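Long-range contacts in apical membrane antigen AMA1 (Toxoplasma gondii ME49, PDB 4YIV), which takes part in host cell invasion as a microneme surface antigen within the moving junction complex, here as an ectodomain engineered to lack the domain II loop: residues A[26-30]-A[294-300]; A[137-141]-A[215-221]; A[322-326]-A[393-397]. All blocks are in the same frame, centred on the assembly; numbering follows the deposited sequence.

Contact 1 (A[26-30]-A[294-300]). With NAG (2-acetamido-2-deoxy-beta-D-glucopyranose), chain B.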
# COMPACT_ATOMS: atom_id res chain seq x y z
N ARG A 26 5.12 -6.77 11.12
CA ARG A 26 4.19 -6.32 10.10
C ARG A 26 4.58 -4.96 9.52
O ARG A 26 4.05 -4.56 8.47
CB ARG A 26 2.77 -6.26 10.66
CG ARG A 26 2.49 -5.14 11.59
CD ARG A 26 1.15 -5.30 12.29
NE ARG A 26 0.96 -6.65 12.80
CZ ARG A 26 -0.15 -7.09 13.38
NH1 ARG A 26 -1.20 -6.29 13.54
NH2 ARG A 26 -0.18 -8.36 13.80
N PHE A 27 5.49 -4.26 10.19
CA PHE A 27 5.88 -2.94 9.73
C PHE A 27 7.09 -2.95 8.84
O PHE A 27 7.51 -1.91 8.34
CB PHE A 27 6.12 -2.03 10.92
CG PHE A 27 4.89 -1.80 11.74
CD1 PHE A 27 3.81 -1.13 11.20
CD2 PHE A 27 4.79 -2.29 13.04
CE1 PHE A 27 2.66 -0.92 11.94
CE2 PHE A 27 3.64 -2.09 13.78
CZ PHE A 27 2.58 -1.41 13.24
N ASN A 28 7.69 -4.11 8.65
CA ASN A 28 8.89 -4.23 7.83
C ASN A 28 8.55 -4.48 6.38
O ASN A 28 8.48 -5.57 5.96
CB ASN A 28 9.86 -5.29 8.36
CG ASN A 28 11.22 -5.22 7.68
OD1 ASN A 28 11.35 -4.63 6.63
ND2 ASN A 28 12.23 -5.80 8.30
N LEU A 29 8.34 -3.42 5.64
CA LEU A 29 7.97 -3.53 4.24
C LEU A 29 9.10 -4.03 3.35
O LEU A 29 8.88 -4.50 2.23
CB LEU A 29 7.48 -2.18 3.73
CG LEU A 29 6.18 -1.75 4.40
CD1 LEU A 29 5.89 -0.25 4.26
CD2 LEU A 29 5.00 -2.59 3.78
N THR A 30 10.34 -3.95 3.82
CA THR A 30 11.41 -4.55 3.03
C THR A 30 11.35 -6.09 3.03
O THR A 30 11.64 -6.76 2.05
CB THR A 30 12.80 -4.11 3.56
OG1 THR A 30 12.85 -2.69 3.67
CG2 THR A 30 13.87 -4.58 2.61
N GLY A 294 13.05 -2.82 -3.94
CA GLY A 294 12.89 -3.90 -2.98
C GLY A 294 12.08 -3.54 -1.74
O GLY A 294 12.14 -4.25 -0.73
N GLY A 295 11.35 -2.42 -1.78
CA GLY A 295 10.56 -2.01 -0.62
C GLY A 295 11.28 -1.04 0.30
O GLY A 295 10.72 -0.59 1.30
N VAL A 296 12.53 -0.73 -0.04
CA VAL A 296 13.32 0.23 0.72
C VAL A 296 12.91 1.65 0.39
O VAL A 296 12.81 2.00 -0.79
CB VAL A 296 14.84 0.07 0.42
CG1 VAL A 296 15.65 1.07 1.27
CG2 VAL A 296 15.29 -1.39 0.66
N GLY A 297 12.76 2.49 1.39
CA GLY A 297 12.31 3.84 1.15
C GLY A 297 11.73 4.53 2.37
O GLY A 297 11.60 3.91 3.42
N ARG A 298 11.42 5.81 2.24
CA ARG A 298 10.90 6.62 3.33
C ARG A 298 9.41 6.34 3.36
O ARG A 298 8.61 7.13 2.96
CB ARG A 298 11.15 8.09 3.01
CG ARG A 298 10.88 9.03 4.16
CD ARG A 298 11.01 10.50 3.80
NE ARG A 298 12.34 10.87 3.34
CZ ARG A 298 12.61 11.46 2.19
NH1 ARG A 298 11.66 11.80 1.36
NH2 ARG A 298 13.85 11.75 1.90
N ASN A 299 9.10 5.16 3.86
CA ASN A 299 7.76 4.58 3.88
C ASN A 299 6.97 4.78 5.17
O ASN A 299 5.79 4.41 5.23
CB ASN A 299 7.84 3.07 3.67
CG ASN A 299 8.54 2.69 2.40
OD1 ASN A 299 8.53 3.42 1.42
ND2 ASN A 299 9.12 1.50 2.40
N TYR A 300 7.61 5.37 6.17
CA TYR A 300 7.14 5.31 7.55
C TYR A 300 6.99 6.68 8.11
O TYR A 300 7.80 7.58 7.85
CB TYR A 300 8.13 4.49 8.42
CG TYR A 300 8.48 3.20 7.80
CD1 TYR A 300 7.60 2.12 7.87
CD2 TYR A 300 9.67 3.03 7.11
CE1 TYR A 300 7.87 0.96 7.30
CE2 TYR A 300 9.96 1.83 6.52
CZ TYR A 300 9.05 0.79 6.63
OH TYR A 300 9.29 -0.41 6.05
C1 NAG B . 13.67 -5.72 7.96
C2 NAG B . 14.81 -5.83 8.97
C3 NAG B . 16.16 -5.92 8.28
C4 NAG B . 16.14 -7.02 7.24
C5 NAG B . 14.98 -6.81 6.28
C6 NAG B . 14.92 -7.92 5.24
C7 NAG B . 13.98 -4.65 10.92
C8 NAG B . 13.96 -3.36 11.68
N2 NAG B . 14.79 -4.69 9.87
O3 NAG B . 17.18 -6.19 9.25
O4 NAG B . 17.37 -7.02 6.51
O5 NAG B . 13.74 -6.77 7.00
O6 NAG B . 14.60 -9.16 5.87
O7 NAG B . 13.29 -5.61 11.25
O HOH W 1 11.16 -0.29 3.95
O HOH W 2 13.58 -6.51 -0.33

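Contact 2 (A[137-141]-A[215-221])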
# COMPACT_ATOMS: atom_id res chain seq x y z
N ALA A 137 -7.21 -10.94 -4.35
CA ALA A 137 -5.79 -11.14 -4.65
C ALA A 137 -5.51 -12.53 -5.23
O ALA A 137 -4.70 -12.69 -6.16
CB ALA A 137 -4.99 -10.92 -3.40
N GLU A 138 -6.17 -13.56 -4.71
CA GLU A 138 -5.98 -14.92 -5.21
C GLU A 138 -6.51 -15.05 -6.63
O GLU A 138 -5.90 -15.70 -7.47
CB GLU A 138 -6.66 -15.91 -4.26
CG GLU A 138 -6.46 -17.38 -4.62
CD GLU A 138 -7.09 -18.32 -3.59
OE1 GLU A 138 -6.99 -19.54 -3.80
OE2 GLU A 138 -7.69 -17.84 -2.59
N PHE A 139 -7.65 -14.40 -6.89
CA PHE A 139 -8.21 -14.34 -8.22
C PHE A 139 -7.23 -13.72 -9.21
O PHE A 139 -7.05 -14.21 -10.33
CB PHE A 139 -9.50 -13.54 -8.20
CG PHE A 139 -10.14 -13.41 -9.55
CD1 PHE A 139 -10.55 -14.54 -10.24
CD2 PHE A 139 -10.34 -12.15 -10.11
CE1 PHE A 139 -11.13 -14.42 -11.50
CE2 PHE A 139 -10.92 -12.02 -11.38
CZ PHE A 139 -11.32 -13.14 -12.06
N ALA A 140 -6.58 -12.64 -8.78
CA ALA A 140 -5.55 -12.00 -9.62
C ALA A 140 -4.34 -12.95 -9.80
O ALA A 140 -3.79 -13.09 -10.90
CB ALA A 140 -5.12 -10.68 -9.00
N PHE A 141 -3.95 -13.63 -8.73
CA PHE A 141 -2.80 -14.53 -8.83
C PHE A 141 -3.08 -15.69 -9.81
O PHE A 141 -2.17 -16.15 -10.51
CB PHE A 141 -2.39 -15.10 -7.48
CG PHE A 141 -1.16 -15.94 -7.54
CD1 PHE A 141 0.09 -15.36 -7.74
CD2 PHE A 141 -1.25 -17.34 -7.47
CE1 PHE A 141 1.24 -16.15 -7.83
CE2 PHE A 141 -0.11 -18.13 -7.56
CZ PHE A 141 1.14 -17.55 -7.74
N ALA A 215 -0.58 -8.97 -8.24
CA ALA A 215 -1.19 -10.30 -8.17
C ALA A 215 -0.53 -11.17 -7.15
O ALA A 215 -1.15 -12.15 -6.69
CB ALA A 215 -1.16 -10.99 -9.51
N TYR A 216 0.71 -10.85 -6.79
CA TYR A 216 1.46 -11.74 -5.91
C TYR A 216 1.05 -11.61 -4.43
O TYR A 216 1.47 -12.43 -3.58
CB TYR A 216 2.98 -11.52 -6.11
CG TYR A 216 3.32 -11.90 -7.53
CD1 TYR A 216 3.61 -13.23 -7.84
CD2 TYR A 216 3.19 -10.99 -8.58
CE1 TYR A 216 3.82 -13.64 -9.15
CE2 TYR A 216 3.40 -11.39 -9.89
CZ TYR A 216 3.72 -12.72 -10.17
OH TYR A 216 3.93 -13.17 -11.46
N VAL A 217 0.22 -10.62 -4.11
CA VAL A 217 -0.49 -10.62 -2.82
C VAL A 217 -1.29 -11.95 -2.70
O VAL A 217 -1.59 -12.43 -1.61
CB VAL A 217 -1.43 -9.43 -2.69
CG1 VAL A 217 -2.21 -9.47 -1.37
CG2 VAL A 217 -0.64 -8.09 -2.77
N GLY A 218 -1.69 -12.48 -3.84
CA GLY A 218 -2.53 -13.65 -3.89
C GLY A 218 -1.83 -14.99 -3.87
O GLY A 218 -2.51 -16.01 -3.86
N GLU A 219 -0.50 -15.00 -3.93
CA GLU A 219 0.25 -16.28 -3.95
C GLU A 219 0.04 -17.07 -2.65
O GLU A 219 -0.19 -18.29 -2.66
CB GLU A 219 1.76 -16.03 -4.17
CG GLU A 219 2.60 -17.35 -4.28
CD GLU A 219 4.02 -17.13 -4.82
OE1 GLU A 219 4.74 -18.13 -5.01
OE2 GLU A 219 4.41 -15.98 -5.08
N ASN A 220 0.08 -16.38 -1.53
CA ASN A 220 -0.20 -16.93 -0.22
C ASN A 220 -1.19 -15.92 0.32
O ASN A 220 -0.84 -15.08 1.05
CB ASN A 220 1.04 -17.02 0.64
CG ASN A 220 1.99 -18.08 0.17
OD1 ASN A 220 1.65 -19.23 0.09
ND2 ASN A 220 3.17 -17.68 -0.15
N PRO A 221 -2.43 -16.03 -0.09
CA PRO A 221 -3.45 -15.01 0.23
C PRO A 221 -3.73 -14.57 1.64
O PRO A 221 -4.25 -13.47 1.81
CB PRO A 221 -4.69 -15.45 -0.53
CG PRO A 221 -4.53 -16.91 -0.58
CD PRO A 221 -3.06 -17.15 -0.81

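Contact 3 (A[322-326]-A[393-397])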
# COMPACT_ATOMS: atom_id res chain seq x y z
N CYS A 322 10.86 -0.55 17.43
CA CYS A 322 10.23 -0.29 18.72
C CYS A 322 9.21 0.83 18.55
O CYS A 322 9.06 1.41 17.46
CB CYS A 322 11.28 0.06 19.79
SG CYS A 322 12.29 1.54 19.45
N LEU A 323 8.50 1.11 19.63
CA LEU A 323 7.47 2.13 19.66
C LEU A 323 7.62 2.99 20.87
O LEU A 323 8.08 2.54 21.92
CB LEU A 323 6.07 1.50 19.70
CG LEU A 323 5.67 0.54 18.59
CD1 LEU A 323 4.32 -0.12 18.90
CD2 LEU A 323 5.64 1.30 17.28
N VAL A 324 7.19 4.23 20.74
CA VAL A 324 7.17 5.17 21.83
C VAL A 324 5.72 5.56 22.03
O VAL A 324 5.06 5.97 21.08
CB VAL A 324 8.06 6.40 21.54
CG1 VAL A 324 7.78 7.57 22.52
CG2 VAL A 324 9.52 5.99 21.56
N SER A 325 5.22 5.44 23.27
CA SER A 325 3.84 5.82 23.59
C SER A 325 3.61 7.31 23.44
O SER A 325 4.42 8.12 23.87
CB SER A 325 3.49 5.40 25.02
OG SER A 325 4.02 4.13 25.29
N ASP A 326 2.47 7.67 22.86
CA ASP A 326 2.09 9.06 22.71
C ASP A 326 0.63 9.08 22.30
O ASP A 326 0.30 8.77 21.17
CB ASP A 326 2.95 9.77 21.66
CG ASP A 326 2.51 11.21 21.40
OD1 ASP A 326 1.55 11.68 22.06
OD2 ASP A 326 3.11 11.88 20.51
N ILE A 393 0.85 -1.33 27.05
CA ILE A 393 2.27 -1.02 27.19
C ILE A 393 2.61 0.44 26.97
O ILE A 393 2.25 1.03 25.95
CB ILE A 393 3.11 -1.83 26.22
CG1 ILE A 393 2.79 -3.30 26.42
CG2 ILE A 393 4.60 -1.51 26.42
CD1 ILE A 393 3.80 -4.23 25.85
N GLN A 394 3.31 1.00 27.96
CA GLN A 394 3.95 2.29 27.84
C GLN A 394 5.41 2.06 27.49
O GLN A 394 6.00 1.03 27.84
CB GLN A 394 3.87 3.11 29.12
CG GLN A 394 2.50 3.48 29.57
CD GLN A 394 1.88 4.59 28.74
OE1 GLN A 394 2.02 5.77 29.06
NE2 GLN A 394 1.18 4.20 27.67
N SER A 395 5.97 3.03 26.77
CA SER A 395 7.37 3.03 26.36
C SER A 395 7.73 4.47 26.10
O SER A 395 7.20 5.08 25.17
CB SER A 395 7.58 2.18 25.12
OG SER A 395 8.85 2.45 24.53
N THR A 396 8.60 5.03 26.94
CA THR A 396 8.98 6.43 26.85
C THR A 396 10.39 6.64 27.36
O THR A 396 11.05 5.69 27.78
CB THR A 396 8.04 7.36 27.65
OG1 THR A 396 8.03 6.93 29.03
CG2 THR A 396 6.62 7.36 27.09
N SER A 397 10.83 7.89 27.30
CA SER A 397 12.13 8.29 27.82
C SER A 397 11.97 9.30 28.94
O SER A 397 11.22 10.28 28.81
CB SER A 397 13.00 8.87 26.71
OG SER A 397 13.74 7.84 26.08

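Contact 1 (A[26-30]-A[294-300])
Leu29 and Tyr300 pack closely where the loop 26-30 meets the loop 294-300. The backbone N of Leu29 donates a hydrogen bond to Tyr300 OH (3.2 Å, 151° at the hydrogen), while Leu29 CD1 rests 3.8 Å from Tyr300 CE1, so a single leucine meets both the hydroxyl and the ring carbons. With Tyr300 CG anti to its carbonyl carbon (chi1 -49°), the phenol extends past the leucine in the opposite direction, and CE1 comes within 3.1 Å of Phe27 O. Asn299 CB, 3.7 Å above the ring plane and over its centre, fills one face of the tyrosine; its amide oxygen is held by Ala277 N.

Toward Thr30 the packing gives way to water. Side-chain contact there is reduced to Thr30 CG2 against Val296 CG2 at 4.0 Å, and one water joins Thr30 OG1, Gly295 O and Tyr300 OH. A second water donates to Thr30 O and to Gly294 O (2.7 Å), so that backbone oxygens of both loops are bridged through solvent. Asn28 CB points away from the other loop; its ND2 is bonded covalently to C1 of the sugar, and its OD1 accepts from His31 N. The arrangement is that of an N-glycosylation site, the sequon Asn28-Leu29-Thr30, whose middle residue packs against the start of strand 300-305 in a PAN-type domain.

Contact 2 (A[137-141]-A[215-221])
The Phe141 ring carries Glu219 on one face: Glu219 CA lies 3.7 Å from the ring centroid and only 5° off the normal, a CH-pi contact. Glu219 CB and CG continue over the same ring toward CE1 and CZ. At the edge, near the ring plane, are Ala215 O and Tyr216 CD1. The two aromatic rings meet obliquely, with centroids 5.8 Å apart and planes at 78°. Arg156 adds a cation-pi contact to Phe141 and also hydrogen-bonds Tyr216 OH, as does Glu54. Phe141 reaches this place because its CG stands anti to the backbone N, carrying the ring off the end of the helix and across the turn.

At Gly218 the two backbones approach closely. Gly218, with no side chain, lets its CA come within 3.3 Å of Ala137 O in a CA-H...O contact with 155° at the hydrogen. Ala137 O is at the same time the acceptor for Phe141 N in the helix. Small side chains flank this point: Ala137 CB meets Val217 CG1 at 3.7 Å and Ala140 CB meets Ala215 CB at 4.0 Å, with Phe159 touching Ala137, Ala140 and Val217. The extended chain of Glu138 passes obliquely by Pro221 CG, its carboxylate held by Ala129 N, Lys128 N and Lys142. No hydrogen bond links the two segments. This is close helix-to-turn packing through alanine and glycine, joining helix 132-141 to the 3-10 turn that follows strand 210-213 of the five-stranded antiparallel sheet that also holds strands 159-162 and 167-170.

Contact 3 (A[322-326]-A[393-397])
Two edge strands of separate three-stranded antiparallel sheets meet here, 322-326 from one and 393-397 from the other. Their local directions are almost perpendicular (92°, axes 4.7 Å apart at closest approach), so the pairing is confined to a short crossing centred on Val324 and Ser395.

Three hydrogen bonds hold the crossing. Ser325 N donates to Ser395 O at 2.8 Å, in the carbonyl plane and with 156° at the hydrogen. In return Ser395 N donates to Ser325 OG (2.7 Å): a serine hydroxyl takes the acceptor role that a backbone carbonyl fills in a regular sheet. The torsion that sets Ser325 OG beside its own backbone N (chi1 -41°) brings the hydroxyl over the other strand, 3.1 Å from Gln394 CA. Ser395 OG donates the third bond to Leu323 O (2.7 Å), again in the carbonyl plane, and has Gln384 NE2 as a further partner.

The exchange thus links the sheet of strands 245-248, 236-242 and 322-326 to the sheet of strands 372-373, 384-389 and 392-397, each through an outermost strand. On the first sheet, Cys322 forms a disulfide with Cys246, and backbone bonds from Cys322, Val324 and Asp326 run to strand 236-242 and Gly235. Helix 13-16 reaches both sides of the junction, since Phe14 touches Leu323 and Ser395.

Around the polar centre the contacts are lighter. Val324 CA makes a CA-H...O contact with Ser395 O, and Val324 CG1 lies 3.7 Å from that same oxygen. Gln394, its chain folded back beyond CG, turns its amide so that NE2 stands 3.7 Å from Ser325 CB, while Thr396 CG2 approaches Ser325 O at 4.0 Å.

Overall arrangement
From the N terminus, the chain leaves helix 18-25 and enters contact 1 at 26-30; its partner 294-300 comes only after 263 intervening residues, so this contact closes a long loop. Contact 2 is nested inside it, where 137-141 meets 215-221 across a shorter loop containing strands but no helix. Contact 3 follows in series, opening at 322-326 and closing at 393-397 near the C-terminal end. Contact 1 ties the glycosylated loop to the entry of one five-stranded sheet, contact 2 a helix to a turn leaving the other, and contact 3 two small sheets. The centres of contacts 2 and 3 are about 35 Å apart, and none of the three touches another.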